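Local coordinates for protein N-methyltransferase (Streptoalloteichus sp. ATCC 53650, PDB 5BSZ) that probably transfers a methyl group from S-adenosylmethionine to the amino group of a nucleotide-linked deoxysugar, on the way to the antibiotic kedarcidin, at residues Gly116-Ala121 / Ala128-Ala133; Glu60-Leu65 / Pro70-Val75. All coordinates share one frame; numbering follows the deposited sequence. Where two conformers were deposited one is given.

Contact 1 (Gly116-Ala121 / Ala128-Ala133); sequences GSIAYA and ARAVRA. With SAH (S-adenosyl-L-homocysteine), chain B.
Ile118, on a 3-10 turn spanning residues 117-120, faces Ala130 on helix 124-135, with their CA atoms 7.5 Å apart. The turn is held by its own backbone bonds, including Tyr120 N to Ser117 O at 3.1 Å. The contact itself is small and wholly apolar. Ile118 reaches the helix with the end of its longer branch. CG1 is turned roughly anti to the backbone N (chi1 -151°), and the extended chain carries CD1 out to touch both Ala130 and Val131. Ile118 CD1 lies 3.6 Å from Val131 CG2 and 3.9 Å from Ala130 CB. The Ile118 and Val131 side chains cross at about a right angle. Ala130 offers a single methyl, which also meets CG1 of Ile118.

Other side chains of the same turn meet the bound S-adenosyl-L-homocysteine. The Tyr120 ring has the adenine atom C8 over one face, offset toward the rim, with Tyr120 CE1 3.5 Å from SAH C8. Its hydroxyl end lies near the ribose, with Tyr120 OH 3.6 Å from SAH C5'. Ser117 OG is also 3.6 Å from SAH C5', and it is hydrogen-bonded to Leu114 O. The turn thus joins the cofactor pocket to the hydrophobic core.

The fold is the Rossmann-like one of S-adenosylmethionine-dependent methyltransferases. Here the turn belongs to the loop between strand 110-113 and helix 124-135. Ile118 and Val131 both pack on Ile146 of strand 143-146. On helix 213-222, Tyr216 touches Ile118, and Ala219 and Leu220 touch Val131.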
loop_
_atom_site.group_PDB
_atom_site.type_symbol
_atom_site.label_atom_id
_atom_site.label_comp_id
_atom_site.label_asym_id
_atom_site.label_seq_id
_atom_site.Cartn_x
_atom_site.Cartn_y
_atom_site.Cartn_z
ATOM N N GLY A 116 8.192 -12.409 -26.441
ATOM C CA GLY A 116 7.882 -11.024 -26.630
ATOM C C GLY A 116 8.807 -10.009 -26.035
ATOM O O GLY A 116 8.426 -8.840 -25.932
ATOM N N SER A 117 9.977 -10.452 -25.559
ATOM C CA SER A 117 10.890 -9.595 -24.831
ATOM C C SER A 117 11.387 -8.407 -25.659
ATOM O O SER A 117 11.656 -7.330 -25.114
ATOM C CB SER A 117 12.082 -10.397 -24.317
ATOM O OG SER A 117 11.645 -11.317 -23.339
ATOM N N ILE A 118 11.364 -8.554 -26.978
ATOM C CA ILE A 118 11.826 -7.490 -27.824
ATOM C C ILE A 118 10.951 -6.229 -27.724
ATOM O O ILE A 118 11.424 -5.151 -28.024
ATOM C CB ILE A 118 12.145 -7.868 -29.316
ATOM C CG1 ILE A 118 13.262 -6.908 -29.848
ATOM C CG2 ILE A 118 10.924 -7.922 -30.181
ATOM C CD1 ILE A 118 13.960 -7.375 -31.094
ATOM N N ALA A 119 9.737 -6.391 -27.227
ATOM C CA ALA A 119 8.734 -5.309 -27.176
ATOM C C ALA A 119 8.873 -4.501 -25.919
ATOM O O ALA A 119 8.161 -3.535 -25.696
ATOM C CB ALA A 119 7.334 -5.917 -27.277
ATOM N N TYR A 120 9.919 -4.722 -25.136
ATOM C CA TYR A 120 10.446 -3.628 -24.338
ATOM C C TYR A 120 10.907 -2.416 -25.155
ATOM O O TYR A 120 10.964 -1.318 -24.626
ATOM C CB TYR A 120 11.615 -4.114 -23.455
ATOM C CG TYR A 120 11.255 -4.956 -22.243
ATOM C CD1 TYR A 120 11.350 -4.435 -20.949
ATOM C CD2 TYR A 120 10.796 -6.224 -22.365
ATOM C CE1 TYR A 120 11.054 -5.202 -19.834
ATOM C CE2 TYR A 120 10.466 -6.993 -21.265
ATOM C CZ TYR A 120 10.578 -6.478 -20.010
ATOM O OH TYR A 120 10.262 -7.294 -18.964
ATOM N N ALA A 121 11.208 -2.606 -26.441
ATOM C CA ALA A 121 11.497 -1.478 -27.298
ATOM C C ALA A 121 10.304 -0.546 -27.269
ATOM O O ALA A 121 9.182 -1.000 -27.443
ATOM C CB ALA A 121 11.762 -1.945 -28.724
ATOM N N ALA A 128 14.417 -1.432 -34.185
ATOM C CA ALA A 128 15.477 -1.565 -35.194
ATOM C C ALA A 128 16.842 -1.635 -34.548
ATOM O O ALA A 128 17.649 -2.462 -35.000
ATOM C CB ALA A 128 15.412 -0.475 -36.288
ATOM N N ARG A 129 17.107 -0.872 -33.491
ATOM C CA ARG A 129 18.407 -0.946 -32.823
ATOM C C ARG A 129 18.694 -2.287 -32.179
ATOM O O ARG A 129 19.812 -2.824 -32.325
ATOM C CB ARG A 129 18.600 0.146 -31.766
ATOM C CG ARG A 129 19.656 1.156 -32.169
ATOM C CD ARG A 129 19.580 2.427 -31.343
ATOM N NE ARG A 129 19.600 2.096 -29.934
ATOM C CZ ARG A 129 20.679 2.135 -29.168
ATOM N NH1 ARG A 129 21.861 2.483 -29.669
ATOM N NH2 ARG A 129 20.551 1.810 -27.898
ATOM N N ALA A 130 17.704 -2.814 -31.444
ATOM C CA ALA A 130 17.800 -4.182 -30.891
ATOM C C ALA A 130 18.060 -5.231 -31.983
ATOM O O ALA A 130 18.827 -6.145 -31.809
ATOM C CB ALA A 130 16.540 -4.588 -30.126
ATOM N N VAL A 131 17.337 -5.171 -33.092
ATOM C CA VAL A 131 17.455 -6.199 -34.115
ATOM C C VAL A 131 18.815 -6.082 -34.802
ATOM O O VAL A 131 19.448 -7.097 -35.149
ATOM C CB VAL A 131 16.287 -6.082 -35.104
ATOM C CG1 VAL A 131 16.482 -7.015 -36.282
ATOM C CG2 VAL A 131 14.977 -6.421 -34.369
ATOM N N ARG A 132 19.271 -4.850 -34.974
ATOM C CA ARG A 132 20.625 -4.652 -35.480
ATOM C C ARG A 132 21.695 -5.249 -34.567
ATOM O O ARG A 132 22.675 -5.886 -35.026
ATOM C CB ARG A 132 20.869 -3.171 -35.732
ATOM C CG ARG A 132 21.871 -2.877 -36.837
ATOM C CD ARG A 132 21.398 -1.722 -37.752
ATOM N NE ARG A 132 20.690 -0.685 -36.987
ATOM C CZ ARG A 132 19.457 -0.195 -37.205
ATOM N NH1 ARG A 132 18.686 -0.580 -38.253
ATOM N NH2 ARG A 132 19.005 0.712 -36.315
ATOM N N ALA A 133 21.555 -5.006 -33.269
ATOM C CA ALA A 133 22.561 -5.487 -32.341
ATOM C C ALA A 133 22.569 -7.006 -32.355
ATOM O O ALA A 133 23.642 -7.563 -32.270
ATOM C CB ALA A 133 22.314 -5.008 -30.916
HETATM N N SAH B . 13.140 -14.611 -22.770
HETATM C CA SAH B . 12.798 -14.920 -21.331
HETATM C CB SAH B . 12.589 -13.674 -20.443
HETATM C CG SAH B . 11.214 -13.211 -20.028
HETATM S SD SAH B . 11.081 -11.801 -18.982
HETATM C C SAH B . 11.677 -15.913 -21.408
HETATM O O SAH B . 11.077 -16.199 -22.436
HETATM O OXT SAH B . 11.443 -16.579 -20.445
HETATM C "C5'" SAH B . 11.835 -10.460 -19.864
HETATM C "C4'" SAH B . 13.324 -10.363 -19.480
HETATM O "O4'" SAH B . 13.973 -9.323 -20.236
HETATM C "C3'" SAH B . 13.544 -9.966 -18.024
HETATM O "O3'" SAH B . 14.341 -10.983 -17.423
HETATM C "C2'" SAH B . 14.319 -8.658 -18.010
HETATM O "O2'" SAH B . 15.322 -8.610 -16.964
HETATM C "C1'" SAH B . 14.895 -8.639 -19.402
HETATM N N9 SAH B . 15.155 -7.297 -19.957
HETATM C C8 SAH B . 14.365 -6.186 -19.860
HETATM N N7 SAH B . 14.954 -5.136 -20.478
HETATM C C5 SAH B . 16.151 -5.586 -20.937
HETATM C C6 SAH B . 17.265 -4.980 -21.662
HETATM N N6 SAH B . 17.126 -3.679 -21.978
HETATM N N1 SAH B . 18.306 -5.782 -21.983
HETATM C C2 SAH B . 18.386 -7.063 -21.608
HETATM N N3 SAH B . 17.407 -7.702 -20.944
HETATM C C4 SAH B . 16.290 -7.017 -20.600
#

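Contact 2 (Glu60-Leu65 / Pro70-Val75); sequences EHLAHL and PDAAGV. With SAH (S-adenosyl-L-homocysteine), chain B.
Leu62 of helix 60-65 packs on Ala72, Ala73 and Gly74 of strand 71-76, inside the beta-alpha-beta unit formed with strand 50-54 in the Rossmann-like fold. The axes of helix 60-65 and of the strand segment 71-75 run nearly antiparallel, at 174°, and come within 9.5 Å. The tight part centres on the two methyls of Leu62. CG is anti to the carbonyl carbon (chi1 -80°), and the branch spreads over the strand backbone. Leu62 CD2 meets Ala72 CB at 4.1 Å. With no side chain at Gly74, Leu62 CD1 rests directly on the strand backbone there, 4.0 Å from Gly74 CA. The looser, solvent side lies just before the strand, where Pro70 is exposed and touches the helix nowhere closely.

His61 belongs to the cofactor pocket rather than to this packing. The carboxylate of S-adenosyl-L-homocysteine lies at the edge of its ring, with His61 CE1 3.2 Å from SAH O. His61 NE2 is hydrogen-bonded to Glu33 OE1, and Phe30 and the ring meet edge-to-face. Without the imidazole, as with an alanine here, Glu33 would probably lose its bond to NE2, Phe30 its edge-to-face partner, and a gap would open beside the carboxylate. Back at the strand, the carbonyl oxygen Ala73 O lies 3.8 Å from both CD1 and CD2 of Leu62.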
loop_
_atom_site.group_PDB
_atom_site.type_symbol
_atom_site.label_atom_id
_atom_site.label_comp_id
_atom_site.label_asym_id
_atom_site.label_seq_id
_atom_site.Cartn_x
_atom_site.Cartn_y
_atom_site.Cartn_z
ATOM N N GLU A 60 16.080 -20.764 -18.620
ATOM C CA GLU A 60 15.435 -22.025 -18.823
ATOM C C GLU A 60 15.338 -22.485 -20.274
ATOM O O GLU A 60 15.493 -23.690 -20.547
ATOM C CB GLU A 60 14.090 -22.049 -18.110
ATOM C CG GLU A 60 13.447 -23.403 -18.241
ATOM C CD GLU A 60 13.864 -24.328 -17.111
ATOM O OE1 GLU A 60 13.261 -25.416 -17.025
ATOM O OE2 GLU A 60 14.743 -23.951 -16.306
ATOM N N HIS A 61 15.077 -21.575 -21.212
ATOM C CA HIS A 61 15.112 -21.973 -22.598
ATOM C C HIS A 61 16.543 -22.457 -22.952
ATOM O O HIS A 61 16.708 -23.431 -23.682
ATOM C CB HIS A 61 14.739 -20.847 -23.564
ATOM C CG HIS A 61 13.286 -20.458 -23.536
ATOM N ND1 HIS A 61 12.818 -19.347 -22.867
ATOM C CD2 HIS A 61 12.203 -21.020 -24.132
ATOM C CE1 HIS A 61 11.504 -19.267 -23.024
ATOM N NE2 HIS A 61 11.110 -20.243 -23.820
ATOM N N LEU A 62 17.561 -21.743 -22.496
ATOM C CA LEU A 62 18.943 -22.173 -22.777
ATOM C C LEU A 62 19.234 -23.606 -22.278
ATOM O O LEU A 62 19.965 -24.373 -22.926
ATOM C CB LEU A 62 19.947 -21.157 -22.171
ATOM C CG LEU A 62 20.209 -19.882 -22.948
ATOM C CD1 LEU A 62 21.035 -18.901 -22.107
ATOM C CD2 LEU A 62 20.892 -20.276 -24.239
ATOM N N ALA A 63 18.647 -23.961 -21.141
ATOM C CA ALA A 63 18.828 -25.294 -20.565
ATOM C C ALA A 63 18.276 -26.352 -21.500
ATOM O O ALA A 63 18.866 -27.429 -21.631
ATOM C CB ALA A 63 18.215 -25.382 -19.168
ATOM N N HIS A 64 17.188 -26.043 -22.208
ATOM C CA HIS A 64 16.786 -26.898 -23.324
ATOM C C HIS A 64 17.642 -26.814 -24.560
ATOM O O HIS A 64 17.959 -27.819 -25.200
ATOM C CB HIS A 64 15.311 -26.688 -23.699
ATOM C CG HIS A 64 14.380 -26.995 -22.563
ATOM N ND1 HIS A 64 13.738 -28.199 -22.437
ATOM C CD2 HIS A 64 14.035 -26.276 -21.470
ATOM C CE1 HIS A 64 12.997 -28.197 -21.343
ATOM N NE2 HIS A 64 13.166 -27.040 -20.735
ATOM N N LEU A 65 18.004 -25.618 -24.950
ATOM C CA LEU A 65 18.674 -25.468 -26.209
ATOM C C LEU A 65 20.117 -26.013 -26.228
ATOM O O LEU A 65 20.607 -26.410 -27.280
ATOM C CB LEU A 65 18.646 -24.008 -26.558
ATOM C CG LEU A 65 17.241 -23.576 -27.063
ATOM C CD1 LEU A 65 17.161 -22.078 -26.857
ATOM C CD2 LEU A 65 16.999 -23.857 -28.525
ATOM N N PRO A 70 25.522 -26.597 -28.232
ATOM C CA PRO A 70 26.375 -26.696 -27.035
ATOM C C PRO A 70 27.261 -25.461 -26.812
ATOM O O PRO A 70 27.720 -25.266 -25.708
ATOM C CB PRO A 70 27.197 -27.980 -27.301
ATOM C CG PRO A 70 27.199 -28.153 -28.806
ATOM C CD PRO A 70 25.786 -27.707 -29.170
ATOM N N ASP A 71 27.480 -24.609 -27.802
ATOM C CA ASP A 71 28.313 -23.393 -27.603
ATOM C C ASP A 71 27.294 -22.220 -27.507
ATOM O O ASP A 71 26.924 -21.595 -28.504
ATOM C CB ASP A 71 29.302 -23.267 -28.767
ATOM C CG ASP A 71 30.031 -21.935 -28.851
ATOM O OD1 ASP A 71 30.187 -21.240 -27.827
ATOM O OD2 ASP A 71 30.454 -21.551 -29.984
ATOM N N ALA A 72 26.850 -21.944 -26.283
ATOM C CA ALA A 72 25.696 -21.045 -26.073
ATOM C C ALA A 72 26.057 -19.904 -25.137
ATOM O O ALA A 72 27.039 -19.987 -24.355
ATOM C CB ALA A 72 24.526 -21.835 -25.493
ATOM N N ALA A 73 25.230 -18.856 -25.173
ATOM C CA ALA A 73 25.371 -17.741 -24.243
ATOM C C ALA A 73 24.032 -17.057 -24.032
ATOM O O ALA A 73 23.094 -17.229 -24.832
ATOM C CB ALA A 73 26.379 -16.694 -24.709
ATOM N N GLY A 74 23.988 -16.275 -22.960
ATOM C CA GLY A 74 22.812 -15.415 -22.707
ATOM C C GLY A 74 23.179 -13.960 -22.542
ATOM O O GLY A 74 24.338 -13.630 -22.231
ATOM N N VAL A 75 22.186 -13.079 -22.701
ATOM C CA VAL A 75 22.319 -11.668 -22.368
ATOM C C VAL A 75 21.126 -11.359 -21.477
ATOM O O VAL A 75 19.987 -11.774 -21.802
ATOM C CB VAL A 75 22.286 -10.787 -23.625
ATOM C CG1 VAL A 75 21.880 -9.360 -23.318
ATOM C CG2 VAL A 75 23.651 -10.795 -24.307
HETATM N N SAH B . 13.140 -14.611 -22.770
HETATM C CA SAH B . 12.798 -14.920 -21.331
HETATM C CB SAH B . 12.589 -13.674 -20.443
HETATM C CG SAH B . 11.214 -13.211 -20.028
HETATM S SD SAH B . 11.081 -11.801 -18.982
HETATM C C SAH B . 11.677 -15.913 -21.408
HETATM O O SAH B . 11.077 -16.199 -22.436
HETATM O OXT SAH B . 11.443 -16.579 -20.445
HETATM C "C5'" SAH B . 11.835 -10.460 -19.864
HETATM C "C4'" SAH B . 13.324 -10.363 -19.480
HETATM O "O4'" SAH B . 13.973 -9.323 -20.236
HETATM C "C3'" SAH B . 13.544 -9.966 -18.024
HETATM O "O3'" SAH B . 14.341 -10.983 -17.423
HETATM C "C2'" SAH B . 14.319 -8.658 -18.010
HETATM O "O2'" SAH B . 15.322 -8.610 -16.964
HETATM C "C1'" SAH B . 14.895 -8.639 -19.402
HETATM N N9 SAH B . 15.155 -7.297 -19.957
HETATM C C8 SAH B . 14.365 -6.186 -19.860
HETATM N N7 SAH B . 14.954 -5.136 -20.478
HETATM C C5 SAH B . 16.151 -5.586 -20.937
HETATM C C6 SAH B . 17.265 -4.980 -21.662
HETATM N N6 SAH B . 17.126 -3.679 -21.978
HETATM N N1 SAH B . 18.306 -5.782 -21.983
HETATM C C2 SAH B . 18.386 -7.063 -21.608
HETATM N N3 SAH B . 17.407 -7.702 -20.944
HETATM C C4 SAH B . 16.290 -7.017 -20.600
#

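How the contacts relate
Both contacts lie in the methyltransferase domain and border the same mixed sheet. Their centres are 19 Å apart, and their nearest atoms are about 8 Å apart without touching. They come in series along the chain, contact 2 first. Contact 2 joins a helix to strand 71-76, while contact 1 follows strand 110-113; strand 50-54 lies between these two strands in the sheet. The shared element is S-adenosyl-L-homocysteine. The two meet largely different parts of the one ligand, contact 2 its carboxylate and contact 1 mainly its ribose and adenine. Two separate patches of the core thus border one cofactor site.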